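Local coordinates for protein GH26A (Muricauda sp. MAR_2010_75, PDB 6Q75) that is a family 26 glycoside hydrolase that probably cleaves beta-linked mannan or a related polysaccharide, at residues 42-53 with 293-303. Numbering follows the deposited sequence.
Sequences LDGKILAGQHSY and WSWFMVWSNWI
The seam that closes the (beta/alpha)8 barrel of a family 26 glycoside hydrolase runs between the parallel strands 46-51 and 293-299, the first and last of the ring, and ends in an aromatic cluster of His-51, Tyr-53 and Trp-299. The imidazole of His-51 lies flat on the six-membered ring of Trp-299 as an offset stack, centroids 3.9 Å apart and planes at 12°. Both side chains leave their strands with CG anti to the backbone N (chi1 176° and -172°), which sends the rings out side by side. Met-297 SD comes to the imidazole edge, its CE curling back to 3.6 Å from His-51 CB. Tyr-53 stands nearly upright to the indole; Ser-300 OG sits 3.4 Å above the centre of the Tyr-53 ring, and one water joins Tyr-53 OH to Trp-299 NE1 and a second joins Tyr-53 OH to Asn-301 N. Gln-50, bent at chi2, carries its amide forward and across to the partner strand: NE2 donates to His-51 O at 3.0 Å and weakly to Ser-300 O, while OE1 rests against Val-298 CB and Ile-303 CB. Four sound backbone bonds join the strands: Leu-47 N to Ser-294 O (3.0 Å), Phe-296 N to Leu-47 O, Val-298 N to Gly-49 O and His-51 N to Val-298 O. Gly-49 N is close to Phe-296 O but too poorly angled to bond, and Ser-300 N gives a weak bond to His-51 O. On the face with Gln-50, the Phe-296 ring folds over the neighbouring strand: Ala-48 CA makes a CH-pi contact with one ring face, and Ile-46 CD1 meets the ring edge, 3.8 Å from CD2. Trp-299 also borders Tris and glycerol, probably picked up from the crystallisation liquor, consistent with a pocket at this C-terminal mouth of the barrel. Strand 74-78 pairs with 46-51 and strand 273-278 with 293-299, while Phe-60 and Ala-64 of helix 59-68 pack on Gln-50.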
loop_
_atom_site.group_PDB
_atom_site.type_symbol
_atom_site.label_atom_id
_atom_site.label_comp_id
_atom_site.label_asym_id
_atom_site.label_seq_id
_atom_site.Cartn_x
_atom_site.Cartn_y
_atom_site.Cartn_z
ATOM N N LEU A 42 1.638 3.973 -18.195
ATOM C CA LEU A 42 1.259 2.579 -18.420
ATOM C C LEU A 42 0.115 2.458 -19.414
ATOM O O LEU A 42 0.111 1.538 -20.236
ATOM C CB LEU A 42 0.893 1.898 -17.102
ATOM C CG LEU A 42 2.065 1.662 -16.138
ATOM C CD1 LEU A 42 1.598 1.272 -14.714
ATOM C CD2 LEU A 42 3.032 0.640 -16.730
ATOM N N ASP A 43 -0.846 3.382 -19.361
ATOM C CA ASP A 43 -1.916 3.524 -20.357
ATOM C C ASP A 43 -2.437 2.173 -20.839
ATOM O O ASP A 43 -2.308 1.803 -22.006
ATOM C CB ASP A 43 -1.438 4.367 -21.544
ATOM N N GLY A 44 -3.026 1.425 -19.911
ATOM C CA GLY A 44 -3.639 0.147 -20.220
ATOM C C GLY A 44 -2.845 -1.054 -19.749
ATOM O O GLY A 44 -3.418 -2.137 -19.602
ATOM N N LYS A 45 -1.551 -0.897 -19.501
ATOM C CA LYS A 45 -0.741 -2.002 -19.014
ATOM C C LYS A 45 -0.828 -2.044 -17.494
ATOM O O LYS A 45 -1.131 -1.039 -16.855
ATOM C CB LYS A 45 0.710 -1.837 -19.456
ATOM C CG LYS A 45 0.859 -1.820 -20.987
ATOM C CD LYS A 45 2.211 -2.337 -21.432
ATOM C CE LYS A 45 2.201 -2.604 -22.941
ATOM N NZ LYS A 45 2.605 -4.013 -23.250
ATOM N N ILE A 46 -0.547 -3.217 -16.915
ATOM C CA ILE A 46 -0.664 -3.388 -15.465
ATOM C C ILE A 46 0.541 -4.168 -14.946
ATOM O O ILE A 46 0.937 -5.183 -15.530
ATOM C CB ILE A 46 -1.996 -4.072 -15.082
ATOM C CG1 ILE A 46 -2.162 -4.153 -13.568
ATOM C CG2 ILE A 46 -2.124 -5.453 -15.754
ATOM C CD1 ILE A 46 -3.583 -4.483 -13.129
ATOM N N LEU A 47 1.132 -3.684 -13.847
ATOM C CA LEU A 47 2.281 -4.347 -13.237
ATOM C C LEU A 47 1.828 -5.496 -12.346
ATOM O O LEU A 47 0.974 -5.306 -11.468
ATOM C CB LEU A 47 3.090 -3.344 -12.399
ATOM C CG LEU A 47 3.686 -2.194 -13.198
ATOM C CD1 LEU A 47 3.957 -1.050 -12.267
ATOM C CD2 LEU A 47 4.982 -2.671 -13.843
ATOM N N ALA A 48 2.426 -6.684 -12.535
ATOM C CA ALA A 48 2.145 -7.824 -11.649
ATOM C C ALA A 48 2.892 -7.675 -10.328
ATOM O O ALA A 48 4.105 -7.448 -10.321
ATOM C CB ALA A 48 2.557 -9.142 -12.305
ATOM N N GLY A 49 2.187 -7.875 -9.212
ATOM C CA GLY A 49 2.785 -7.661 -7.910
ATOM C C GLY A 49 2.396 -8.749 -6.933
ATOM O O GLY A 49 1.393 -9.452 -7.108
ATOM N N GLN A 50 3.204 -8.868 -5.880
ATOM C CA GLN A 50 3.023 -9.937 -4.899
ATOM C C GLN A 50 3.531 -9.468 -3.541
ATOM O O GLN A 50 4.646 -8.951 -3.450
ATOM C CB GLN A 50 3.768 -11.200 -5.338
ATOM C CG GLN A 50 3.696 -12.335 -4.311
ATOM C CD GLN A 50 2.316 -12.984 -4.237
ATOM O OE1 GLN A 50 1.720 -13.323 -5.253
ATOM N NE2 GLN A 50 1.811 -13.175 -3.008
ATOM N N HIS A 51 2.734 -9.707 -2.505
ATOM C CA HIS A 51 3.040 -9.369 -1.119
ATOM C C HIS A 51 3.511 -10.608 -0.373
ATOM O O HIS A 51 3.068 -11.723 -0.665
ATOM C CB HIS A 51 1.792 -8.796 -0.457
ATOM C CG HIS A 51 1.948 -8.497 1.000
ATOM N ND1 HIS A 51 2.421 -7.284 1.437
ATOM C CD2 HIS A 51 1.642 -9.207 2.116
ATOM C CE1 HIS A 51 2.418 -7.256 2.762
ATOM N NE2 HIS A 51 1.964 -8.412 3.203
ATOM N N SER A 52 4.442 -10.413 0.569
ATOM C CA SER A 52 4.889 -11.469 1.476
ATOM C C SER A 52 4.914 -10.923 2.898
ATOM O O SER A 52 5.159 -9.734 3.110
ATOM C CB SER A 52 6.299 -11.999 1.096
ATOM O OG SER A 52 6.364 -12.472 -0.244
ATOM N N TYR A 53 4.653 -11.787 3.879
ATOM C CA TYR A 53 4.815 -11.371 5.267
ATOM C C TYR A 53 6.278 -11.072 5.567
ATOM O O TYR A 53 7.189 -11.706 5.020
ATOM C CB TYR A 53 4.321 -12.463 6.210
ATOM C CG TYR A 53 2.921 -12.938 5.908
ATOM C CD1 TYR A 53 1.826 -12.098 6.105
ATOM C CD2 TYR A 53 2.683 -14.240 5.457
ATOM C CE1 TYR A 53 0.531 -12.544 5.843
ATOM C CE2 TYR A 53 1.407 -14.691 5.221
ATOM C CZ TYR A 53 0.333 -13.836 5.407
ATOM O OH TYR A 53 -0.958 -14.264 5.139
ATOM N N TRP A 293 -6.260 0.290 -13.918
ATOM C CA TRP A 293 -5.498 -0.281 -12.810
ATOM C C TRP A 293 -4.023 -0.360 -13.197
ATOM O O TRP A 293 -3.673 -0.950 -14.219
ATOM C CB TRP A 293 -6.024 -1.669 -12.433
ATOM C CG TRP A 293 -7.438 -1.729 -11.953
ATOM C CD1 TRP A 293 -8.462 -2.461 -12.518
ATOM C CD2 TRP A 293 -7.994 -1.118 -10.772
ATOM N NE1 TRP A 293 -9.612 -2.321 -11.769
ATOM C CE2 TRP A 293 -9.352 -1.497 -10.703
ATOM C CE3 TRP A 293 -7.479 -0.262 -9.779
ATOM C CZ2 TRP A 293 -10.204 -1.066 -9.687
ATOM C CZ3 TRP A 293 -8.329 0.157 -8.767
ATOM C CH2 TRP A 293 -9.674 -0.242 -8.727
ATOM N N SER A 294 -3.155 0.233 -12.367
ATOM C CA SER A 294 -1.741 0.330 -12.705
ATOM C C SER A 294 -0.924 -0.836 -12.202
ATOM O O SER A 294 0.121 -1.124 -12.785
ATOM C CB SER A 294 -1.134 1.613 -12.124
ATOM O OG SER A 294 -1.925 2.720 -12.483
ATOM N N TRP A 295 -1.339 -1.466 -11.108
ATOM C CA TRP A 295 -0.715 -2.696 -10.645
ATOM C C TRP A 295 -1.752 -3.460 -9.846
ATOM O O TRP A 295 -2.816 -2.937 -9.505
ATOM C CB TRP A 295 0.585 -2.454 -9.824
ATOM C CG TRP A 295 0.409 -1.947 -8.418
ATOM C CD1 TRP A 295 0.102 -2.687 -7.285
ATOM C CD2 TRP A 295 0.583 -0.588 -7.977
ATOM N NE1 TRP A 295 0.065 -1.843 -6.175
ATOM C CE2 TRP A 295 0.344 -0.560 -6.583
ATOM C CE3 TRP A 295 0.903 0.608 -8.633
ATOM C CZ2 TRP A 295 0.426 0.629 -5.823
ATOM C CZ3 TRP A 295 0.961 1.801 -7.875
ATOM C CH2 TRP A 295 0.735 1.787 -6.484
ATOM N N PHE A 296 -1.460 -4.734 -9.611
ATOM C CA PHE A 296 -2.179 -5.523 -8.626
ATOM C C PHE A 296 -1.140 -6.131 -7.704
ATOM O O PHE A 296 0.002 -6.330 -8.116
ATOM C CB PHE A 296 -3.045 -6.619 -9.292
ATOM C CG PHE A 296 -2.261 -7.649 -10.052
ATOM C CD1 PHE A 296 -1.584 -8.682 -9.395
ATOM C CD2 PHE A 296 -2.269 -7.650 -11.441
ATOM C CE1 PHE A 296 -0.893 -9.671 -10.117
ATOM C CE2 PHE A 296 -1.572 -8.623 -12.164
ATOM C CZ PHE A 296 -0.892 -9.641 -11.502
ATOM N N MET A 297 -1.535 -6.434 -6.456
ATOM C CA MET A 297 -0.623 -7.087 -5.519
ATOM C C MET A 297 -1.369 -8.219 -4.825
ATOM O O MET A 297 -2.242 -7.963 -3.994
ATOM C CB MET A 297 -0.078 -6.088 -4.477
ATOM C CG MET A 297 1.036 -6.731 -3.675
ATOM S SD MET A 297 1.628 -5.774 -2.264
ATOM C CE MET A 297 0.152 -5.721 -1.240
ATOM N N VAL A 298 -1.040 -9.466 -5.175
ATOM C CA VAL A 298 -1.685 -10.610 -4.541
ATOM C C VAL A 298 -1.211 -10.759 -3.103
ATOM O O VAL A 298 -0.029 -10.546 -2.787
ATOM C CB VAL A 298 -1.422 -11.885 -5.355
ATOM C CG1 VAL A 298 -2.041 -13.086 -4.669
ATOM C CG2 VAL A 298 -2.006 -11.720 -6.718
ATOM N N TRP A 299 -2.140 -11.098 -2.215
ATOM C CA TRP A 299 -1.846 -11.170 -0.785
ATOM C C TRP A 299 -1.233 -12.523 -0.448
ATOM O O TRP A 299 -1.945 -13.514 -0.335
ATOM C CB TRP A 299 -3.112 -10.950 0.030
ATOM C CG TRP A 299 -2.782 -10.822 1.502
ATOM C CD1 TRP A 299 -2.893 -11.787 2.457
ATOM C CD2 TRP A 299 -2.208 -9.676 2.148
ATOM N NE1 TRP A 299 -2.477 -11.293 3.678
ATOM C CE2 TRP A 299 -2.043 -10.002 3.509
ATOM C CE3 TRP A 299 -1.853 -8.391 1.713
ATOM C CZ2 TRP A 299 -1.512 -9.092 4.444
ATOM C CZ3 TRP A 299 -1.335 -7.498 2.634
ATOM C CH2 TRP A 299 -1.167 -7.854 3.985
ATOM N N SER A 300 0.082 -12.562 -0.241
ATOM C CA SER A 300 0.749 -13.782 0.223
ATOM C C SER A 300 0.235 -15.074 -0.397
ATOM O O SER A 300 0.314 -15.235 -1.615
ATOM C CB SER A 300 0.670 -13.852 1.740
ATOM O OG SER A 300 1.392 -12.714 2.258
ATOM N N ASN A 301 -0.246 -16.025 0.417
ATOM C CA ASN A 301 -0.542 -17.331 -0.179
ATOM C C ASN A 301 -1.873 -17.364 -0.904
ATOM O O ASN A 301 -2.262 -18.440 -1.380
ATOM C CB ASN A 301 -0.505 -18.470 0.861
ATOM C CG ASN A 301 -0.282 -19.853 0.206
ATOM O OD1 ASN A 301 0.532 -19.986 -0.708
ATOM N ND2 ASN A 301 -1.018 -20.872 0.664
ATOM N N TRP A 302 -2.579 -16.236 -1.034
ATOM C CA TRP A 302 -3.729 -16.222 -1.936
ATOM C C TRP A 302 -3.293 -16.497 -3.370
ATOM O O TRP A 302 -4.121 -16.898 -4.198
ATOM C CB TRP A 302 -4.476 -14.894 -1.827
ATOM C CG TRP A 302 -5.529 -14.821 -0.742
ATOM C CD1 TRP A 302 -6.867 -14.629 -0.919
ATOM C CD2 TRP A 302 -5.332 -14.936 0.685
ATOM N NE1 TRP A 302 -7.519 -14.617 0.291
ATOM C CE2 TRP A 302 -6.600 -14.802 1.294
ATOM C CE3 TRP A 302 -4.215 -15.150 1.496
ATOM C CZ2 TRP A 302 -6.776 -14.865 2.680
ATOM C CZ3 TRP A 302 -4.388 -15.209 2.868
ATOM C CH2 TRP A 302 -5.662 -15.071 3.446
ATOM N N ILE A 303 -1.999 -16.352 -3.666
ATOM C CA ILE A 303 -1.487 -16.705 -4.983
ATOM C C ILE A 303 -1.760 -18.177 -5.284
ATOM O O ILE A 303 -1.881 -18.563 -6.444
ATOM C CB ILE A 303 0.014 -16.354 -5.094
ATOM C CG1 ILE A 303 0.501 -16.429 -6.550
ATOM C CG2 ILE A 303 0.857 -17.271 -4.215
ATOM C CD1 ILE A 303 -0.209 -15.437 -7.517
HETATM O O HOH W 1 -1.071 -16.378 3.280
HETATM O O HOH W 2 -2.982 -12.989 6.108
#